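Local coordinates for Alpha/beta hydrolase fold-3 domain-containing protein (Enterococcus faecalis, PDB 2QRU), which is of unknown function but has an alpha/beta hydrolase fold and probably hydrolyses a substrate not yet identified, at residues Y20-T24 / E25-Y29; G106-L109 / M110-T114; R234-P237 / E238-F241; Y246-D250 / F251-T255; Q266-S269 / W270-R274. One frame throughout, in Å; residues are numbered along the deposited sequence.

Contact 1: Y20-T24 / E25-Y29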
# COMPACT_ATOMS: atom_id res chain seq x y z
N TYR A 20 -14.37 4.91 7.26
CA TYR A 20 -15.21 3.90 7.88
C TYR A 20 -15.10 4.10 9.40
O TYR A 20 -14.16 3.62 10.02
CB TYR A 20 -14.70 2.49 7.54
CG TYR A 20 -14.61 2.10 6.08
CD1 TYR A 20 -13.50 2.45 5.29
CD2 TYR A 20 -15.59 1.28 5.51
CE1 TYR A 20 -13.41 2.04 3.97
CE2 TYR A 20 -15.52 0.86 4.20
CZ TYR A 20 -14.41 1.24 3.44
OH TYR A 20 -14.31 0.84 2.13
N PRO A 21 -16.04 4.85 10.00
CA PRO A 21 -15.97 5.14 11.44
C PRO A 21 -16.17 3.92 12.36
O PRO A 21 -16.84 2.94 12.00
CB PRO A 21 -17.12 6.14 11.66
CG PRO A 21 -17.54 6.60 10.30
CD PRO A 21 -17.20 5.49 9.35
N THR A 22 -15.57 4.00 13.54
CA THR A 22 -15.89 3.04 14.61
C THR A 22 -17.21 3.45 15.28
O THR A 22 -17.78 4.50 14.95
CB THR A 22 -14.78 3.03 15.66
OG1 THR A 22 -14.61 4.35 16.19
CG2 THR A 22 -13.49 2.58 15.04
N THR A 23 -17.69 2.63 16.22
CA THR A 23 -18.97 2.88 16.89
C THR A 23 -18.87 3.95 17.98
O THR A 23 -19.88 4.52 18.42
CB THR A 23 -19.53 1.59 17.52
OG1 THR A 23 -18.56 1.05 18.43
CG2 THR A 23 -19.86 0.55 16.45
N THR A 24 -17.64 4.22 18.41
CA THR A 24 -17.39 5.06 19.58
C THR A 24 -16.48 6.25 19.29
O THR A 24 -15.73 6.25 18.31
CB THR A 24 -16.71 4.24 20.69
OG1 THR A 24 -15.66 3.44 20.11
CG2 THR A 24 -17.73 3.32 21.40
N GLU A 25 -16.57 7.26 20.16
CA GLU A 25 -15.61 8.37 20.23
C GLU A 25 -15.11 8.52 21.70
O GLU A 25 -15.89 8.28 22.64
CB GLU A 25 -16.24 9.68 19.74
CG GLU A 25 -16.64 9.67 18.26
CD GLU A 25 -17.37 10.93 17.83
OE1 GLU A 25 -17.49 11.88 18.64
OE2 GLU A 25 -17.83 10.99 16.67
N PRO A 26 -13.83 8.90 21.90
CA PRO A 26 -12.77 9.16 20.91
C PRO A 26 -12.38 7.92 20.09
O PRO A 26 -12.64 6.78 20.49
CB PRO A 26 -11.58 9.60 21.77
CG PRO A 26 -11.84 8.97 23.12
CD PRO A 26 -13.33 9.12 23.28
N THR A 27 -11.74 8.16 18.96
CA THR A 27 -11.32 7.06 18.12
C THR A 27 -9.83 7.19 17.79
O THR A 27 -9.23 8.26 17.97
CB THR A 27 -12.21 6.95 16.83
OG1 THR A 27 -11.90 5.74 16.12
CG2 THR A 27 -12.03 8.18 15.91
N ASN A 28 -9.23 6.08 17.37
CA ASN A 28 -7.89 6.05 16.80
C ASN A 28 -8.08 5.82 15.30
O ASN A 28 -9.19 5.56 14.88
CB ASN A 28 -7.09 4.91 17.43
CG ASN A 28 -6.38 5.33 18.71
OD1 ASN A 28 -6.63 6.40 19.27
ND2 ASN A 28 -5.45 4.51 19.17
N TYR A 29 -7.02 5.91 14.50
CA TYR A 29 -7.18 5.81 13.06
C TYR A 29 -6.17 4.86 12.43
O TYR A 29 -5.07 4.68 12.95
CB TYR A 29 -6.96 7.17 12.39
CG TYR A 29 -7.99 8.19 12.82
CD1 TYR A 29 -7.80 8.92 13.99
CD2 TYR A 29 -9.15 8.38 12.07
CE1 TYR A 29 -8.76 9.85 14.41
CE2 TYR A 29 -10.12 9.31 12.49
CZ TYR A 29 -9.90 10.05 13.65
OH TYR A 29 -10.84 10.96 14.07
O HOH W 1 -13.55 4.60 19.16
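Thr24, Glu25 and Thr27 carry most of this contact, which closes a surface loop between strand 16-20 and strand 28-33. The carbonyl of Thr24 faces into the bend, its O 3.9 Å from Thr27 CB, while Glu25 folds CG back to 3.5 Å from Thr24 O before its carboxylate runs on to His4. A cis peptide joins Glu25 to Pro26 and probably helps the chain to reverse here. Water 1 bridges the two limbs. It donates to Pro26 O at 2.7 Å and, more weakly, to Thr24 O, and it also pairs with the Thr24 hydroxyl. Deeper in the loop the two threonine hydroxyls approach obliquely, Thr22 OG1 and Thr27 OG1 lying 3.0 Å apart. With Thr27 OG1 set opposite its own nitrogen (chi1 -171°), that hydroxyl also reaches Asn28 O at 3.0 Å, in the carbonyl plane and on a lone pair. Thr60 OG1 on the adjoining strand 59-64 is a further partner of the same oxygen. Such an oxygen-rich interior implies a loop held in shape by hydroxyls, carbonyls and a bound water rather than by an apolar core, consistent with its place at the surface.

Contact 2: G106-L109 / M110-T114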
# COMPACT_ATOMS: atom_id res chain seq x y z
N GLY A 106 0.96 -0.44 -2.01
CA GLY A 106 0.57 0.33 -0.83
C GLY A 106 1.52 0.13 0.37
O GLY A 106 1.69 1.04 1.17
N GLY A 107 2.11 -1.07 0.51
CA GLY A 107 3.11 -1.29 1.57
C GLY A 107 4.38 -0.48 1.34
O GLY A 107 4.96 0.08 2.27
N TYR A 108 4.84 -0.45 0.08
CA TYR A 108 5.99 0.37 -0.28
C TYR A 108 5.68 1.85 0.03
O TYR A 108 6.51 2.58 0.66
CB TYR A 108 6.30 0.17 -1.76
CG TYR A 108 7.39 1.10 -2.26
CD1 TYR A 108 8.73 0.90 -1.92
CD2 TYR A 108 7.07 2.21 -3.05
CE1 TYR A 108 9.76 1.79 -2.39
CE2 TYR A 108 8.07 3.09 -3.52
CZ TYR A 108 9.42 2.87 -3.19
OH TYR A 108 10.45 3.73 -3.61
N LEU A 109 4.51 2.31 -0.41
CA LEU A 109 4.09 3.69 -0.19
C LEU A 109 4.03 3.98 1.31
O LEU A 109 4.56 5.00 1.75
CB LEU A 109 2.74 3.96 -0.88
CG LEU A 109 2.79 3.98 -2.42
CD1 LEU A 109 1.32 4.09 -2.92
CD2 LEU A 109 3.73 5.10 -3.00
N MSE A 110 3.46 3.06 2.08
CA MSE A 110 3.37 3.23 3.54
C MSE A 110 4.75 3.42 4.19
O MSE A 110 4.99 4.31 5.06
CB MSE A 110 2.71 2.00 4.16
CG MSE A 110 2.93 1.92 5.70
SE MSE A 110 2.08 0.25 6.29
CE MSE A 110 3.53 -0.96 5.73
N LEU A 111 5.70 2.60 3.76
CA LEU A 111 7.04 2.64 4.34
C LEU A 111 7.78 3.93 3.95
O LEU A 111 8.44 4.58 4.79
CB LEU A 111 7.83 1.39 3.97
CG LEU A 111 7.24 0.12 4.61
CD1 LEU A 111 7.84 -1.14 3.92
CD2 LEU A 111 7.48 0.09 6.12
N GLN A 112 7.63 4.34 2.68
CA GLN A 112 8.21 5.59 2.24
C GLN A 112 7.55 6.76 2.99
O GLN A 112 8.25 7.65 3.46
CB GLN A 112 8.05 5.78 0.72
CG GLN A 112 8.93 4.84 -0.10
CD GLN A 112 10.41 5.25 -0.08
OE1 GLN A 112 10.76 6.35 0.33
NE2 GLN A 112 11.28 4.33 -0.52
N LEU A 113 6.24 6.73 3.13
CA LEU A 113 5.52 7.82 3.84
C LEU A 113 6.04 7.90 5.28
O LEU A 113 6.32 8.99 5.82
CB LEU A 113 4.02 7.51 3.83
CG LEU A 113 3.13 8.47 4.63
CD1 LEU A 113 3.29 9.93 4.16
CD2 LEU A 113 1.69 8.03 4.49
N THR A 114 6.19 6.73 5.91
CA THR A 114 6.66 6.68 7.29
C THR A 114 7.98 7.45 7.47
O THR A 114 8.10 8.27 8.36
CB THR A 114 6.79 5.24 7.79
OG1 THR A 114 5.48 4.66 7.79
CG2 THR A 114 7.33 5.23 9.24
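Tyr108 and Gln112, one turn apart on helix 105-119, lie against each other with the glutamine aliphatic chain over the phenol ring. Gln112 CG sits 3.9 Å from the Tyr108 ring centroid and 19° off its normal, a CH-pi contact displaced toward the rim. A bend at chi2 (-74°) then carries the amide toward the phenol end of the ring, its plane turned 57° from the ring's, and Gln112 NE2 comes within 3.5 Å of Tyr108 CE1. The phenol oxygen has its strong partner outside the helix, in Tyr200 O, and the ring also meets that of Tyr133. On another side of the helix, selenomethionine Met110 bends at chi3, bringing CE back to 3.9 Å from Gly107 O. Leu111 CG lies against the same carbonyl, 3.3 Å from Gly107 O. Regular main-chain bonds from residue i+4 to i run beneath, such as Leu113 N to Leu109 O at 2.8 Å. Thr114 OG1 adds a bond to Met110 O at 2.8 Å, from the face opposite to that used by Thr114 N. The helix begins within a probable nucleophile elbow, of which Gly106 is the last glycine. Met110 packs against strands 98-103 and 127-130, Leu111 against strand 127-130, and Leu109 against helix 74-93. The chemistry implies a buried helix whose main-chain groups, Thr114 OG1 and Tyr108 OH are bonded amid apolar packing.

Contact 3: R234-P237 / E238-F241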
# COMPACT_ATOMS: atom_id res chain seq x y z
N ARG A 234 11.18 -8.13 10.42
CA ARG A 234 12.31 -8.59 11.25
C ARG A 234 13.33 -7.47 11.52
O ARG A 234 13.94 -7.40 12.59
CB ARG A 234 12.98 -9.83 10.63
CG ARG A 234 12.11 -11.05 10.78
CD ARG A 234 12.59 -12.20 9.93
NE ARG A 234 11.73 -13.37 10.11
CZ ARG A 234 11.81 -14.49 9.39
NH1 ARG A 234 12.71 -14.61 8.41
NH2 ARG A 234 11.01 -15.52 9.67
N THR A 235 13.49 -6.58 10.55
CA THR A 235 14.47 -5.50 10.70
C THR A 235 13.88 -4.33 11.46
O THR A 235 14.58 -3.68 12.25
CB THR A 235 15.00 -5.08 9.32
OG1 THR A 235 15.65 -6.24 8.74
CG2 THR A 235 16.01 -3.95 9.44
N ILE A 236 12.60 -4.07 11.20
CA ILE A 236 11.90 -3.08 12.05
C ILE A 236 11.81 -3.69 13.46
O ILE A 236 11.41 -4.84 13.60
CB ILE A 236 10.50 -2.77 11.48
CG1 ILE A 236 10.64 -2.20 10.06
CG2 ILE A 236 9.75 -1.83 12.43
CD1 ILE A 236 9.31 -1.82 9.37
N PRO A 237 12.22 -2.95 14.51
CA PRO A 237 12.18 -3.58 15.86
C PRO A 237 10.77 -3.94 16.36
O PRO A 237 9.77 -3.32 15.93
CB PRO A 237 12.75 -2.48 16.78
CG PRO A 237 13.55 -1.63 15.88
CD PRO A 237 12.80 -1.59 14.59
N GLU A 238 10.70 -4.91 17.28
CA GLU A 238 9.40 -5.24 17.93
C GLU A 238 8.30 -5.60 16.92
O GLU A 238 7.10 -5.37 17.15
CB GLU A 238 8.94 -4.09 18.85
CG GLU A 238 10.02 -3.60 19.84
CD GLU A 238 10.46 -4.67 20.81
OE1 GLU A 238 9.70 -5.64 21.04
OE2 GLU A 238 11.57 -4.52 21.39
N SER A 239 8.72 -6.18 15.80
CA SER A 239 7.83 -6.50 14.69
C SER A 239 7.65 -8.00 14.52
O SER A 239 8.34 -8.82 15.18
CB SER A 239 8.32 -5.81 13.38
OG SER A 239 8.27 -4.38 13.53
N THR A 240 6.64 -8.36 13.73
CA THR A 240 6.24 -9.74 13.53
C THR A 240 6.17 -10.01 12.02
O THR A 240 5.64 -9.19 11.26
CB THR A 240 4.83 -9.95 14.16
OG1 THR A 240 4.92 -9.80 15.59
CG2 THR A 240 4.29 -11.32 13.83
N PHE A 241 6.70 -11.16 11.60
CA PHE A 241 6.51 -11.64 10.22
C PHE A 241 5.75 -12.96 10.28
O PHE A 241 6.17 -13.91 10.99
CB PHE A 241 7.83 -11.86 9.50
CG PHE A 241 7.66 -12.60 8.21
CD1 PHE A 241 7.05 -11.98 7.12
CD2 PHE A 241 8.13 -13.92 8.08
CE1 PHE A 241 6.86 -12.67 5.90
CE2 PHE A 241 7.94 -14.63 6.84
CZ PHE A 241 7.30 -13.99 5.77
O HOH W 2 9.10 -14.69 11.73
O HOH W 3 11.32 -7.27 14.82
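Ser239 packs against Ile236 and Pro237 at the tight end of this turn, whereas Arg234 and Phe241 meet loosely at its outer end. The chain passes here from helix 227-235 into strand 240-244, within the beta-alpha-beta unit that starts at strand 213-218. Glu238 supports the reversal by taking a left-handed backbone conformation (phi 57°). On the tight side the serine hydroxyl, Ser239 OG, donates to Pro237 O at 3.0 Å, approaching from well above the carbonyl plane and not along a lone pair. Ser239 OG also lies 3.1 Å from Ile236 CG2, whose branch points to it while the rest of the isoleucine continues into the interior toward Leu207 and Phe210. Cys213 N on the neighbouring strand is the other polar partner of Ser239 OG, so the hydroxyl joins the turn to the sheet. Water 3 completes this side: it lies 2.7 Å from Ile236 O, to which it can donate, and accepts from Ser239 N.

The loose side is a long, extended arginine reaching across the exposed surface. Phe241 CD2 lies over one face of its guanidinium group, 3.7 Å from Arg234 NH2, with the two planes 75° apart, so the groups do not stack flat. Water 2, in the plane of both groups, accepts from Arg234 NH2 at 2.9 Å and donates to Phe241 O at 3.1 Å. The chemistry implies a division of labour: direct bonding of a serine fixes the turn, while the arginine is linked to the strand's main chain through water 2 and touches the ring by van der Waals contact.

Contact 4: Y246-D250 / F251-T255. With PO4 (phosphate ion), chain B.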
# COMPACT_ATOMS: atom_id res chain seq x y z
N TYR A 246 1.97 -21.18 -0.29
CA TYR A 246 1.28 -21.75 -1.45
C TYR A 246 0.18 -20.88 -2.07
O TYR A 246 -0.59 -21.36 -2.90
CB TYR A 246 0.81 -23.19 -1.12
CG TYR A 246 1.99 -24.13 -0.90
CD1 TYR A 246 2.95 -24.31 -1.92
CD2 TYR A 246 2.18 -24.79 0.32
CE1 TYR A 246 4.06 -25.15 -1.74
CE2 TYR A 246 3.30 -25.63 0.52
CZ TYR A 246 4.23 -25.80 -0.52
OH TYR A 246 5.33 -26.63 -0.37
N LEU A 247 0.11 -19.60 -1.69
CA LEU A 247 -0.88 -18.67 -2.25
C LEU A 247 -0.26 -17.68 -3.21
O LEU A 247 0.94 -17.37 -3.10
CB LEU A 247 -1.59 -17.88 -1.15
CG LEU A 247 -2.50 -18.66 -0.22
CD1 LEU A 247 -3.15 -17.75 0.79
CD2 LEU A 247 -3.57 -19.44 -1.04
N GLU A 248 -1.09 -17.17 -4.12
CA GLU A 248 -0.69 -16.10 -5.04
C GLU A 248 -0.41 -14.82 -4.26
O GLU A 248 -0.94 -14.61 -3.16
CB GLU A 248 -1.80 -15.84 -6.06
CG GLU A 248 -1.49 -14.77 -7.14
CD GLU A 248 -2.34 -13.47 -7.00
OE1 GLU A 248 -3.60 -13.58 -7.08
OE2 GLU A 248 -1.77 -12.36 -6.88
N HIS A 249 0.44 -13.98 -4.86
CA HIS A 249 0.76 -12.64 -4.34
C HIS A 249 -0.37 -11.94 -3.56
O HIS A 249 -0.23 -11.64 -2.35
CB HIS A 249 1.21 -11.77 -5.52
CG HIS A 249 1.45 -10.32 -5.17
ND1 HIS A 249 2.40 -9.92 -4.27
CD2 HIS A 249 0.86 -9.19 -5.63
CE1 HIS A 249 2.40 -8.60 -4.18
NE2 HIS A 249 1.46 -8.14 -4.99
N ASP A 250 -1.49 -11.66 -4.25
CA ASP A 250 -2.45 -10.71 -3.69
C ASP A 250 -3.50 -11.41 -2.87
O ASP A 250 -4.69 -11.38 -3.21
CB ASP A 250 -3.10 -9.88 -4.81
CG ASP A 250 -3.88 -8.67 -4.28
OD1 ASP A 250 -3.62 -8.17 -3.15
OD2 ASP A 250 -4.77 -8.20 -5.00
N PHE A 251 -3.08 -12.07 -1.79
CA PHE A 251 -4.04 -12.98 -1.14
C PHE A 251 -5.17 -12.30 -0.37
O PHE A 251 -6.12 -12.99 0.07
CB PHE A 251 -3.35 -14.07 -0.32
CG PHE A 251 -2.49 -13.54 0.81
CD1 PHE A 251 -3.10 -13.08 1.95
CD2 PHE A 251 -1.08 -13.53 0.71
CE1 PHE A 251 -2.32 -12.60 3.03
CE2 PHE A 251 -0.32 -13.07 1.79
CZ PHE A 251 -0.94 -12.62 2.93
N LEU A 252 -5.13 -10.95 -0.25
CA LEU A 252 -6.32 -10.22 0.27
C LEU A 252 -7.56 -10.36 -0.66
O LEU A 252 -8.69 -10.05 -0.24
CB LEU A 252 -6.03 -8.75 0.56
CG LEU A 252 -5.12 -8.45 1.77
CD1 LEU A 252 -4.85 -7.00 1.73
CD2 LEU A 252 -5.86 -8.80 3.02
N LYS A 253 -7.35 -10.83 -1.89
CA LYS A 253 -8.48 -11.15 -2.79
C LYS A 253 -9.25 -12.39 -2.33
O LYS A 253 -10.41 -12.62 -2.76
CB LYS A 253 -7.99 -11.37 -4.20
CG LYS A 253 -7.49 -10.12 -4.88
CD LYS A 253 -7.24 -10.38 -6.35
CE LYS A 253 -6.16 -11.45 -6.54
NZ LYS A 253 -5.82 -11.61 -7.98
N GLN A 254 -8.61 -13.20 -1.48
CA GLN A 254 -9.19 -14.48 -1.03
C GLN A 254 -9.33 -14.57 0.48
O GLN A 254 -8.75 -15.47 1.12
CB GLN A 254 -8.34 -15.69 -1.45
CG GLN A 254 -7.91 -15.80 -2.86
CD GLN A 254 -6.76 -16.80 -2.99
OE1 GLN A 254 -5.69 -16.48 -3.49
NE2 GLN A 254 -6.99 -18.03 -2.51
N THR A 255 -10.12 -13.67 1.05
CA THR A 255 -10.25 -13.58 2.51
C THR A 255 -10.94 -14.78 3.15
O THR A 255 -10.90 -14.94 4.37
CB THR A 255 -11.01 -12.31 2.92
OG1 THR A 255 -12.32 -12.34 2.33
CG2 THR A 255 -10.24 -11.07 2.49
P PO4 B . 0.11 -4.97 -6.67
O1 PO4 B . 1.45 -5.70 -6.67
O2 PO4 B . -0.39 -4.91 -8.10
O3 PO4 B . -0.95 -5.77 -5.90
O4 PO4 B . 0.32 -3.60 -6.03
O HOH W 4 -3.69 -18.29 -4.79
O HOH W 5 -3.79 -14.69 -3.79
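The backbone folds sharply at Asp250, the centre of an inverse gamma turn (phi -92°, psi 63°) closed by a weak bond from Phe251 N to His249 O at 2.9 Å, and passes straight into a 3-10 segment, 251-253, whose Lys253 N reaches back to Asp250 O. Among the side chains, Glu248 grips both limbs of the turn. Glu248 OE2 receives Asp250 N at 2.7 Å from above the carboxylate plane, and Glu248 OE1 takes a salt bridge from Lys253 NZ at 3.1 Å on the syn side. Lys253 has a second conformer, so the bridge is not certain to be permanent. In the conformer described, Lys253 CG passes 3.3 Å from Asp250 OD2, crossing the aspartate at about a right angle.

The fold places His249 on the loop after the last strand, as in alpha/beta hydrolases, and with Ser104 and Asp221 it probably forms the catalytic triad. His249 ND1 pairs with Asp221 OD2, and NE2 is shared between Ser104 OG and a phosphate ion, probably from the crystallisation liquor, that lies at the ring's edge. His249 NE2 bonds to phosphate O1 at 3.0 Å, while Gly36, Gly37 and Ala105 hold the ion through backbone nitrogens. Asp250 OD1 turns instead to Arg103 and Tyr131. On the side toward helix 258-272, Leu247 CD1 packs 3.8 Å from Phe251 CB, both side chains lying against Val260. Water 4 links Gln254 OE1 to Glu248 N; water 5 lies within bonding distance of Gln254 OE1 and Glu248 O, though donation to both is not established.

Contact 5: Q266-S269 / W270-R274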
# COMPACT_ATOMS: atom_id res chain seq x y z
N GLN A 266 -4.29 -13.92 13.58
CA GLN A 266 -2.95 -13.48 14.04
C GLN A 266 -2.85 -11.96 14.07
O GLN A 266 -2.38 -11.38 15.07
CB GLN A 266 -1.84 -14.09 13.19
CG GLN A 266 -1.68 -15.60 13.44
CD GLN A 266 -0.87 -16.31 12.36
OE1 GLN A 266 -0.60 -15.77 11.29
NE2 GLN A 266 -0.52 -17.56 12.63
N LEU A 267 -3.32 -11.34 13.00
CA LEU A 267 -3.33 -9.87 12.90
C LEU A 267 -4.24 -9.29 13.99
O LEU A 267 -3.87 -8.29 14.63
CB LEU A 267 -3.77 -9.42 11.50
CG LEU A 267 -3.87 -7.91 11.33
CD1 LEU A 267 -2.62 -7.11 11.74
CD2 LEU A 267 -4.28 -7.52 9.89
N ASP A 268 -5.40 -9.91 14.20
CA ASP A 268 -6.34 -9.41 15.21
C ASP A 268 -5.69 -9.45 16.59
O ASP A 268 -5.74 -8.46 17.35
CB ASP A 268 -7.65 -10.21 15.21
CG ASP A 268 -8.65 -9.64 16.17
OD1 ASP A 268 -9.32 -8.67 15.82
OD2 ASP A 268 -8.74 -10.16 17.31
N SER A 269 -5.06 -10.57 16.92
CA SER A 269 -4.38 -10.72 18.21
C SER A 269 -3.28 -9.66 18.35
O SER A 269 -3.15 -9.05 19.41
CB SER A 269 -3.80 -12.12 18.35
OG SER A 269 -3.09 -12.28 19.57
N TRP A 270 -2.50 -9.47 17.29
CA TRP A 270 -1.39 -8.48 17.30
C TRP A 270 -1.94 -7.06 17.48
O TRP A 270 -1.35 -6.25 18.24
CB TRP A 270 -0.61 -8.59 16.00
CG TRP A 270 0.59 -7.69 15.88
CD1 TRP A 270 1.87 -7.96 16.27
CD2 TRP A 270 0.60 -6.39 15.27
NE1 TRP A 270 2.69 -6.88 15.96
CE2 TRP A 270 1.94 -5.91 15.35
CE3 TRP A 270 -0.38 -5.58 14.69
CZ2 TRP A 270 2.32 -4.67 14.84
CZ3 TRP A 270 -0.00 -4.32 14.15
CH2 TRP A 270 1.35 -3.89 14.24
N LEU A 271 -3.04 -6.75 16.79
CA LEU A 271 -3.67 -5.41 16.92
C LEU A 271 -4.12 -5.16 18.35
O LEU A 271 -3.96 -4.05 18.88
CB LEU A 271 -4.85 -5.24 15.98
CG LEU A 271 -4.55 -5.03 14.50
CD1 LEU A 271 -5.87 -5.04 13.78
CD2 LEU A 271 -3.81 -3.71 14.26
N LYS A 272 -4.67 -6.20 18.98
CA LYS A 272 -5.10 -6.09 20.38
C LYS A 272 -3.95 -5.82 21.38
O LYS A 272 -4.20 -5.41 22.50
CB LYS A 272 -5.92 -7.33 20.80
CG LYS A 272 -7.30 -7.35 20.15
CD LYS A 272 -8.08 -8.64 20.52
CE LYS A 272 -9.60 -8.50 20.27
NZ LYS A 272 -9.94 -8.10 18.88
N GLU A 273 -2.69 -6.04 20.95
CA GLU A 273 -1.52 -5.73 21.78
C GLU A 273 -0.92 -4.33 21.51
O GLU A 273 0.03 -3.96 22.17
CB GLU A 273 -0.45 -6.84 21.68
CG GLU A 273 -1.03 -8.18 22.21
CD GLU A 273 -0.01 -9.33 22.30
OE1 GLU A 273 1.19 -9.11 22.00
OE2 GLU A 273 -0.44 -10.45 22.68
N ARG A 274 -1.50 -3.56 20.59
CA ARG A 274 -1.02 -2.17 20.40
C ARG A 274 -1.18 -1.31 21.63
O ARG A 274 -2.02 -1.56 22.53
CB ARG A 274 -1.72 -1.47 19.22
CG ARG A 274 -1.51 -2.15 17.88
CD ARG A 274 -0.03 -2.48 17.55
NE ARG A 274 0.32 -3.84 17.99
CZ ARG A 274 1.54 -4.27 18.34
NH1 ARG A 274 2.60 -3.43 18.36
NH2 ARG A 274 1.73 -5.55 18.69
OXT ARG A 274 -0.41 -0.32 21.72
O HOH W 6 -0.33 -11.67 19.49
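Lys272 runs back along helix 258-272 to meet Asp268, one turn earlier. Lys272 CB lies 3.5 Å from Ser269 O, and Lys272 CG comes within 3.4 Å of Asp268 O. From there CD and CE pass the carboxylate, Lys272 CE standing 3.5 Å from Asp268 OD2. A bend at chi4 (55°) then turns Lys272 NZ onto Asp268 OD2, which it meets at 2.9 Å on the syn side, 19° out of plane, with a weaker bond to OD1. Asn57 braces the pair from outside, accepting from the lysine through OD1 and donating to Asp268 OD1 through ND2. On the inner side of the helix, Leu267 CD1 touches both Trp270 CE3 and Leu271 CG at 4.0 Å, though Leu271 is modelled in two conformers. Near the C-terminus Arg274 folds back over Trp270: Arg274 NE and NH2 both grip Trp270 O, NE at 2.9 Å, while the guanidinium lies against one face of the indole. The arrangement is that of an amphipathic C-terminal helix of the alpha/beta hydrolase fold, with an i to i+4 salt bridge on its outer flank, Trp270 and Leu267 facing the sheet, and Leu267 and Leu271 facing helix 48-55.

How the contacts relate
Taken from the N terminus, the five contacts lie in series, and none nests in or crosses another. Contact 1 closes the loop between strands 16-20 and 28-33 at the surface. Contact 2 runs along the helix after strand 98-103, between the sheet, helix 74-93 and covering loops. Contact 3 turns the chain from helix 227-235 into edge strand 240-244, contact 4 shapes the loop that follows, and contact 5 lies near the end of the last helix. Contacts 2 and 5, within helices, close no loop. Two pairs touch: Leu111 CD2 of contact 2 packs 4.2 Å from Ile236 CD1 of contact 3, and Thr240 OG1 of contact 3 lies 3.6 Å from Trp270 CD1 of contact 5.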